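Local coordinates for extracellular fatty acid-binding protein (PDB 3SAO), which sequesters bacterial ferric siderophores and binds long-chain fatty acids and lysophosphatidic acid in its calyx, as a secreted avian lipocalin, at residues Val74-Glu78 and Glu79-Thr83; Thr123-Ala126 and Ile127-Leu131. All blocks are in the same frame, centred on the assembly; numbering follows the deposited sequence.

Contact 1: Val74-Glu78 and Glu79-Thr83. Unlike the reference sequence in segment 74-78: Val74 (reference Leu). With NKN ((2R)-2-hydroxy-3-(phosphonooxy)propyl tetradecanoate), chain C.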
ATOM      1  N   VAL A  74      -7.730  12.435  -2.553  1.00 54.18           N
ATOM      2  CA  VAL A  74      -8.308  11.247  -3.146  1.00 51.06           C
ATOM      3  C   VAL A  74      -7.719  11.079  -4.528  1.00 48.00           C
ATOM      4  O   VAL A  74      -7.641  12.041  -5.272  1.00 50.66           O
ATOM      5  CB  VAL A  74      -9.832  11.326  -3.243  1.00 53.17           C
ATOM      6  CG1 VAL A  74     -10.268  12.489  -4.157  1.00 61.98           C
ATOM      7  CG2 VAL A  74     -10.400  10.006  -3.719  1.00 47.51           C
ATOM      8  N   TYR A  75      -7.291   9.860  -4.843  1.00 43.61           N
ATOM      9  CA  TYR A  75      -6.780   9.539  -6.156  1.00 44.93           C
ATOM     10  C   TYR A  75      -7.491   8.302  -6.679  1.00 45.34           C
ATOM     11  O   TYR A  75      -7.956   7.479  -5.893  1.00 45.91           O
ATOM     12  CB  TYR A  75      -5.288   9.259  -6.119  1.00 44.49           C
ATOM     13  CG  TYR A  75      -4.414  10.380  -5.673  1.00 45.82           C
ATOM     14  CD1 TYR A  75      -3.550  10.985  -6.554  1.00 48.34           C
ATOM     15  CD2 TYR A  75      -4.397  10.788  -4.337  1.00 49.52           C
ATOM     16  CE1 TYR A  75      -2.726  11.996  -6.158  1.00 54.23           C
ATOM     17  CE2 TYR A  75      -3.592  11.813  -3.932  1.00 54.77           C
ATOM     18  CZ  TYR A  75      -2.749  12.408  -4.845  1.00 56.75           C
ATOM     19  OH  TYR A  75      -1.908  13.422  -4.459  1.00 72.14           O
ATOM     20  N   TYR A  76      -7.564   8.194  -8.004  1.00 44.18           N
ATOM     21  CA  TYR A  76      -8.347   7.166  -8.689  1.00 45.91           C
ATOM     22  C   TYR A  76      -7.573   6.532  -9.841  1.00 44.02           C
ATOM     23  O   TYR A  76      -6.868   7.246 -10.580  1.00 44.45           O
ATOM     24  CB  TYR A  76      -9.650   7.753  -9.228  1.00 51.17           C
ATOM     25  CG  TYR A  76     -10.516   6.729  -9.934  1.00 51.11           C
ATOM     26  CD1 TYR A  76     -11.066   5.673  -9.244  1.00 53.07           C
ATOM     27  CD2 TYR A  76     -10.778   6.827 -11.297  1.00 55.58           C
ATOM     28  CE1 TYR A  76     -11.876   4.729  -9.879  1.00 58.73           C
ATOM     29  CE2 TYR A  76     -11.590   5.878 -11.942  1.00 56.07           C
ATOM     30  CZ  TYR A  76     -12.129   4.836 -11.222  1.00 60.32           C
ATOM     31  OH  TYR A  76     -12.936   3.894 -11.829  1.00 67.91           O
ATOM     32  N   SER A  77      -7.654   5.193  -9.931  1.00 44.35           N
ATOM     33  CA  SER A  77      -7.147   4.410 -11.065  1.00 46.18           C
ATOM     34  C   SER A  77      -8.299   3.741 -11.819  1.00 47.88           C
ATOM     35  O   SER A  77      -8.942   2.855 -11.272  1.00 46.31           O
ATOM     36  CB  SER A  77      -6.153   3.333 -10.578  1.00 47.00           C
ATOM     37  OG  SER A  77      -5.832   2.438 -11.647  1.00 44.64           O
ATOM     38  N   GLU A  78      -8.490   4.079 -13.099  1.00 47.57           N
ATOM     39  CA  GLU A  78      -9.543   3.456 -13.882  1.00 49.65           C
ATOM     40  C   GLU A  78      -9.259   1.990 -14.199  1.00 49.33           C
ATOM     41  O   GLU A  78     -10.170   1.182 -14.170  1.00 50.11           O
ATOM     42  CB  GLU A  78      -9.821   4.211 -15.188  1.00 55.55           C
ATOM     43  CG  GLU A  78     -11.206   3.840 -15.717  1.00 59.93           C
ATOM     44  CD  GLU A  78     -11.663   4.644 -16.905  1.00 65.30           C
ATOM     45  OE1 GLU A  78     -10.886   5.464 -17.451  1.00 62.49           O
ATOM     46  OE2 GLU A  78     -12.801   4.392 -17.341  1.00 67.24           O
ATOM     47  N   GLU A  79      -8.005   1.633 -14.453  1.00 47.33           N
ATOM     48  CA  GLU A  79      -7.633   0.233 -14.720  1.00 49.18           C
ATOM     49  C   GLU A  79      -8.139  -0.737 -13.657  1.00 52.59           C
ATOM     50  O   GLU A  79      -8.761  -1.757 -13.964  1.00 54.35           O
ATOM     51  CB  GLU A  79      -6.108   0.097 -14.842  1.00 49.40           C
ATOM     52  CG  GLU A  79      -5.599  -1.326 -15.007  1.00 54.55           C
ATOM     53  CD  GLU A  79      -4.090  -1.454 -14.866  1.00 63.04           C
ATOM     54  OE1 GLU A  79      -3.453  -0.635 -14.153  1.00 64.38           O
ATOM     55  OE2 GLU A  79      -3.533  -2.383 -15.485  1.00 66.80           O
ATOM     56  N   ALA A  80      -7.783  -0.443 -12.418  1.00 53.81           N
ATOM     57  CA  ALA A  80      -8.069  -1.320 -11.297  1.00 55.29           C
ATOM     58  C   ALA A  80      -9.394  -0.958 -10.637  1.00 55.70           C
ATOM     59  O   ALA A  80      -9.764  -1.557  -9.647  1.00 56.46           O
ATOM     60  CB  ALA A  80      -6.932  -1.236 -10.293  1.00 53.92           C
ATOM     61  N   GLU A  81     -10.103   0.034 -11.168  1.00 55.39           N
ATOM     62  CA  GLU A  81     -11.330   0.508 -10.540  1.00 54.86           C
ATOM     63  C   GLU A  81     -11.069   0.742  -9.048  1.00 52.25           C
ATOM     64  O   GLU A  81     -11.733   0.185  -8.197  1.00 51.61           O
ATOM     65  CB  GLU A  81     -12.492  -0.475 -10.747  1.00 59.44           C
ATOM     66  CG  GLU A  81     -13.011  -0.552 -12.194  1.00 68.47           C
ATOM     67  CD  GLU A  81     -14.428  -1.120 -12.275  1.00 80.46           C
ATOM     68  OE1 GLU A  81     -15.331  -0.419 -12.786  1.00 84.07           O
ATOM     69  OE2 GLU A  81     -14.655  -2.247 -11.770  1.00 87.57           O
ATOM     70  N   LYS A  82     -10.069   1.557  -8.750  1.00 45.84           N
ATOM     71  CA  LYS A  82      -9.550   1.627  -7.403  1.00 48.06           C
ATOM     72  C   LYS A  82      -9.439   3.083  -7.021  1.00 45.99           C
ATOM     73  O   LYS A  82      -8.913   3.914  -7.780  1.00 45.02           O
ATOM     74  CB  LYS A  82      -8.208   0.889  -7.307  1.00 46.90           C
ATOM     75  CG  LYS A  82      -7.548   0.934  -5.955  1.00 51.76           C
ATOM     76  CD  LYS A  82      -6.175   0.260  -6.048  1.00 56.30           C
ATOM     77  CE  LYS A  82      -5.655  -0.164  -4.710  1.00 57.56           C
ATOM     78  NZ  LYS A  82      -4.318  -0.821  -4.842  1.00 55.57           N
ATOM     79  N   THR A  83      -9.981   3.373  -5.855  1.00 46.20           N
ATOM     80  CA  THR A  83      -9.963   4.704  -5.262  1.00 48.12           C
ATOM     81  C   THR A  83      -9.058   4.615  -4.046  1.00 49.94           C
ATOM     82  O   THR A  83      -9.156   3.634  -3.302  1.00 51.91           O
ATOM     83  CB  THR A  83     -11.383   5.117  -4.860  1.00 53.62           C
ATOM     84  OG1 THR A  83     -12.217   5.125  -6.035  1.00 54.63           O
ATOM     85  CG2 THR A  83     -11.398   6.501  -4.162  1.00 51.52           C
TER
HETATM   86  OAA NKN C 161      -3.108   1.306  -3.973  1.00 61.99           O
HETATM   87  OAB NKN C 161      -3.525   1.323  -1.635  1.00 63.39           O
HETATM   88  PAC NKN C 161      -2.456   1.598  -2.654  1.00 49.42           P
HETATM   89  OAD NKN C 161      -1.128   0.924  -2.413  1.00 51.02           O
HETATM   90  OAE NKN C 161       2.533   7.126  -0.028  1.00 76.44           O
HETATM   91  OAF NKN C 161      -2.145   3.166  -2.596  1.00 51.19           O
HETATM   92  CAG NKN C 161      -1.150   3.871  -3.348  1.00 54.20           C
HETATM   93  CAH NKN C 161      -0.938   5.273  -2.785  1.00 62.08           C
HETATM   94  CAI NKN C 161       0.513   5.696  -2.492  1.00 68.87           C
HETATM   95  OAJ NKN C 161       0.621   6.369  -1.219  1.00 71.76           O
HETATM   96  CAK NKN C 161       1.625   7.368  -0.825  1.00 74.00           C
HETATM   97  CAL NKN C 161       1.502   8.777  -1.343  1.00 71.56           C
HETATM   98  CAM NKN C 161       1.337   9.723  -0.161  1.00 71.15           C
HETATM   99  CAN NKN C 161       0.866  11.107  -0.589  1.00 69.56           C
HETATM  100  CAO NKN C 161       0.503  11.160  -2.073  1.00 67.66           C
HETATM  101  OAY NKN C 161      -1.457   6.176  -3.766  1.00 74.60           O
HETATM  102  O   HOH W   1      -3.573   2.111 -13.601  1.00 44.19           O

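Contact 2: Thr123-Ala126 and Ile127-Leu131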
ATOM      1  N   THR A 123       5.160   5.383  16.204  1.00 56.84           N
ATOM      2  CA  THR A 123       4.245   6.504  16.018  1.00 57.67           C
ATOM      3  C   THR A 123       3.292   6.231  14.857  1.00 54.88           C
ATOM      4  O   THR A 123       2.060   6.324  14.988  1.00 50.67           O
ATOM      5  CB  THR A 123       5.032   7.796  15.727  1.00 60.84           C
ATOM      6  OG1 THR A 123       5.835   8.140  16.872  1.00 67.93           O
ATOM      7  CG2 THR A 123       4.087   8.956  15.409  1.00 63.51           C
ATOM      8  N   ALA A 124       3.887   5.896  13.723  1.00 51.37           N
ATOM      9  CA  ALA A 124       3.149   5.529  12.526  1.00 52.33           C
ATOM     10  C   ALA A 124       2.229   4.340  12.773  1.00 48.73           C
ATOM     11  O   ALA A 124       1.077   4.350  12.323  1.00 48.70           O
ATOM     12  CB  ALA A 124       4.113   5.202  11.403  1.00 48.35           C
ATOM     13  N   MET A 125       2.734   3.301  13.441  1.00 47.21           N
ATOM     14  CA  MET A 125       1.906   2.116  13.682  1.00 49.08           C
ATOM     15  C   MET A 125       0.695   2.491  14.551  1.00 49.80           C
ATOM     16  O   MET A 125      -0.430   2.006  14.329  1.00 50.21           O
ATOM     17  CB  MET A 125       2.684   0.969  14.346  1.00 50.51           C
ATOM     18  CG  MET A 125       1.845  -0.292  14.604  1.00 54.59           C
ATOM     19  SD  MET A 125       1.127  -1.076  13.106  1.00 57.40           S
ATOM     20  CE  MET A 125       2.605  -1.580  12.304  1.00 47.35           C
ATOM     21  N   ALA A 126       0.938   3.317  15.566  1.00 50.97           N
ATOM     22  CA  ALA A 126      -0.126   3.768  16.464  1.00 51.85           C
ATOM     23  C   ALA A 126      -1.248   4.522  15.734  1.00 49.85           C
ATOM     24  O   ALA A 126      -2.442   4.267  16.003  1.00 50.34           O
ATOM     25  CB  ALA A 126       0.450   4.609  17.594  1.00 53.79           C
ATOM     26  N   ILE A 127      -0.891   5.384  14.778  1.00 47.87           N
ATOM     27  CA  ILE A 127      -1.907   6.133  14.014  1.00 48.00           C
ATOM     28  C   ILE A 127      -2.693   5.189  13.111  1.00 44.19           C
ATOM     29  O   ILE A 127      -3.912   5.334  12.957  1.00 44.06           O
ATOM     30  CB  ILE A 127      -1.318   7.318  13.167  1.00 47.64           C
ATOM     31  CG1 ILE A 127      -2.378   7.936  12.255  1.00 51.86           C
ATOM     32  CG2 ILE A 127      -0.180   6.906  12.273  1.00 56.63           C
ATOM     33  CD1 ILE A 127      -3.560   8.449  12.983  1.00 59.81           C
ATOM     34  N   PHE A 128      -1.987   4.261  12.480  1.00 43.42           N
ATOM     35  CA  PHE A 128      -2.642   3.248  11.634  1.00 42.77           C
ATOM     36  C   PHE A 128      -3.685   2.449  12.431  1.00 41.34           C
ATOM     37  O   PHE A 128      -4.845   2.303  11.992  1.00 39.67           O
ATOM     38  CB  PHE A 128      -1.604   2.316  11.048  1.00 41.10           C
ATOM     39  CG  PHE A 128      -2.168   1.269  10.140  1.00 43.34           C
ATOM     40  CD1 PHE A 128      -2.607   1.590   8.852  1.00 43.33           C
ATOM     41  CD2 PHE A 128      -2.193  -0.041  10.536  1.00 46.08           C
ATOM     42  CE1 PHE A 128      -3.137   0.589   8.013  1.00 45.29           C
ATOM     43  CE2 PHE A 128      -2.721  -1.026   9.714  1.00 46.39           C
ATOM     44  CZ  PHE A 128      -3.181  -0.704   8.452  1.00 49.02           C
ATOM     45  N   ARG A 129      -3.263   1.921  13.585  1.00 44.00           N
ATOM     46  CA  ARG A 129      -4.157   1.107  14.433  1.00 46.24           C
ATOM     47  C   ARG A 129      -5.369   1.920  14.934  1.00 48.07           C
ATOM     48  O   ARG A 129      -6.506   1.440  14.875  1.00 47.41           O
ATOM     49  CB  ARG A 129      -3.396   0.452  15.592  1.00 47.26           C
ATOM     50  CG  ARG A 129      -2.479  -0.711  15.189  1.00 50.40           C
ATOM     51  CD  ARG A 129      -1.967  -1.489  16.394  1.00 56.43           C
ATOM     52  NE  ARG A 129      -1.178  -2.646  15.974  1.00 60.67           N
ATOM     53  CZ  ARG A 129      -1.688  -3.809  15.561  1.00 63.15           C
ATOM     54  NH1 ARG A 129      -2.994  -4.021  15.546  1.00 59.62           N
ATOM     55  NH2 ARG A 129      -0.872  -4.780  15.184  1.00 64.60           N
ATOM     56  N   LYS A 130      -5.129   3.162  15.339  1.00 47.98           N
ATOM     57  CA  LYS A 130      -6.201   4.108  15.654  1.00 48.69           C
ATOM     58  C   LYS A 130      -7.212   4.303  14.540  1.00 46.03           C
ATOM     59  O   LYS A 130      -8.416   4.203  14.752  1.00 47.39           O
ATOM     60  CB  LYS A 130      -5.635   5.477  16.008  1.00 50.38           C
ATOM     61  CG  LYS A 130      -6.681   6.460  16.481  1.00 56.38           C
ATOM     62  CD  LYS A 130      -6.078   7.759  16.981  1.00 60.97           C
ATOM     63  CE  LYS A 130      -5.505   8.577  15.840  1.00 63.87           C
ATOM     64  NZ  LYS A 130      -5.104   9.938  16.290  1.00 72.54           N
ATOM     65  N   LEU A 131      -6.738   4.653  13.357  1.00 42.66           N
ATOM     66  CA  LEU A 131      -7.655   4.854  12.253  1.00 43.60           C
ATOM     67  C   LEU A 131      -8.339   3.559  11.788  1.00 41.38           C
ATOM     68  O   LEU A 131      -9.496   3.614  11.371  1.00 42.77           O
ATOM     69  CB  LEU A 131      -6.939   5.522  11.096  1.00 42.74           C
ATOM     70  CG  LEU A 131      -6.461   6.946  11.405  1.00 42.29           C
ATOM     71  CD1 LEU A 131      -5.651   7.490  10.227  1.00 43.67           C
ATOM     72  CD2 LEU A 131      -7.628   7.879  11.773  1.00 49.05           C
TER

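Contact 1: Val74-Glu78 and Glu79-Thr83
Glu79 and Ser77 meet at the start of the turn through a water, which lies 3.0 Å from Ser77 OG and donates to Glu79 OE1 at 2.8 Å. The serine hydroxyl is anti to its own backbone N (chi1 171°), and this sets OG beside the turn backbone, near both Glu79 CB and Ala80 CB. Ala80 brings its methyl up to OG as a van der Waals neighbour. Glu81, with positive phi and psi, then closes the turn through a weak bond from its N to Glu78 O at 3.2 Å, and its CG lies close to the same carbonyl. Because Glu81 and Lys82 both face Ser77, the turn ends in a G1 beta bulge, and beyond it residues 74-77 and 82-89 run as an antiparallel hairpin in the wall of the lipocalin barrel. Lys82 forms the hydrogen-bonded pair with Ser77: Ser77 N reaches Lys82 O at 2.8 Å in an almost straight bond (176°), and Lys82 N returns one to Ser77 O at 3.1 Å. Lys82 O also receives a CA-H contact from Tyr76, whose CD1 stands 3.1 Å from it. On the face shared with Ser77, the lysine chain runs fully extended into the calyx, where NZ donates to phosphate oxygen OAA of the bound lysophosphatidic acid at 2.6 Å. Arg112 also bonds the ligand, as does Tyr114, and Arg101, an enterobactin-binding residue, lies beside the lysine; the cluster of positive charge is consistent with the binding of anionic ligands. Thr83, in the non-hydrogen-bonded pair with Tyr76, turns to the other face. There OG1 lies at the edge of the Tyr76 ring, near its plane, while CG2 meets Val74 CG2 at 3.7 Å.

Contact 2: Thr123-Ala126 and Ile127-Leu131
Met125 and Arg129, one helical turn apart, make the main side-chain contact, the two chains crossing obliquely. The methionine leaves the backbone with CG anti to N, then bends at chi2 (61°) and chi3 (65°), which brings SD round toward the arginine: SD stands 4.0 Å from Arg129 NE and slightly farther from Arg129 CG. The arginine is extended from CG to NE, and the sulfur lies alongside this stretch, nearest to NE at the root of the guanidinium, which it meets obliquely. The apolar neighbour of the same sulfur is Phe128, whose CD2 is 4.3 Å from Met125 SD; the ring is approached obliquely. These contacts belong to helix 122-133, the helix that packs against the outside of the lipocalin barrel. Phe128 is buried between helix and sheet, touching Val96, Met111, Leu113 and Val142, while Met125 and Arg129 both reach Val144 on the strand 142-144. Ile127 turns to another part of the wall, against Tyr94 and Asp88, and Ala124 also touches Tyr94. Backbone bonding follows the i to i+4 pattern of an alpha helix. Ile127 N donates to Thr123 O at 3.1 Å, Arg129 N to Met125 O at 2.9 Å and Lys130 N to Ala126 O at 3.0 Å; Phe128 N likewise points to Ala124 O, although the position of that oxygen is less certain. Arg129 CG and Phe128 CB each come to 3.5 Å from Met125 O, two methylene groups of the following turn that also crowd the bonded oxygen. Toward the start of the helix, Ser121 OG is hydrogen-bonded to Ala124 N.

How the contacts relate
Contact 1 lies mostly at the surface, with Ser77 its buried member, whereas contact 2 is partly buried, with Ala124 and Phe128 closed off against the barrel. They occupy different elements of the lipocalin fold, a hairpin in the wall and the helix outside it, with centres about 24 Å apart and nearest atoms about 13 Å apart. Strand 82-89 nevertheless serves both: its beginning carries Lys82 of contact 1, and its later residues meet contact 2, Asp88 touching Ile127 and Leu131, and Leu87 touching Leu131. Cross-strand bonds, water and a lysine-phosphate bond give contact 1 a polar character; contact 2 combines i to i+4 bonds with apolar and sulfur packing, its Phe128 about 10 Å from the ligand.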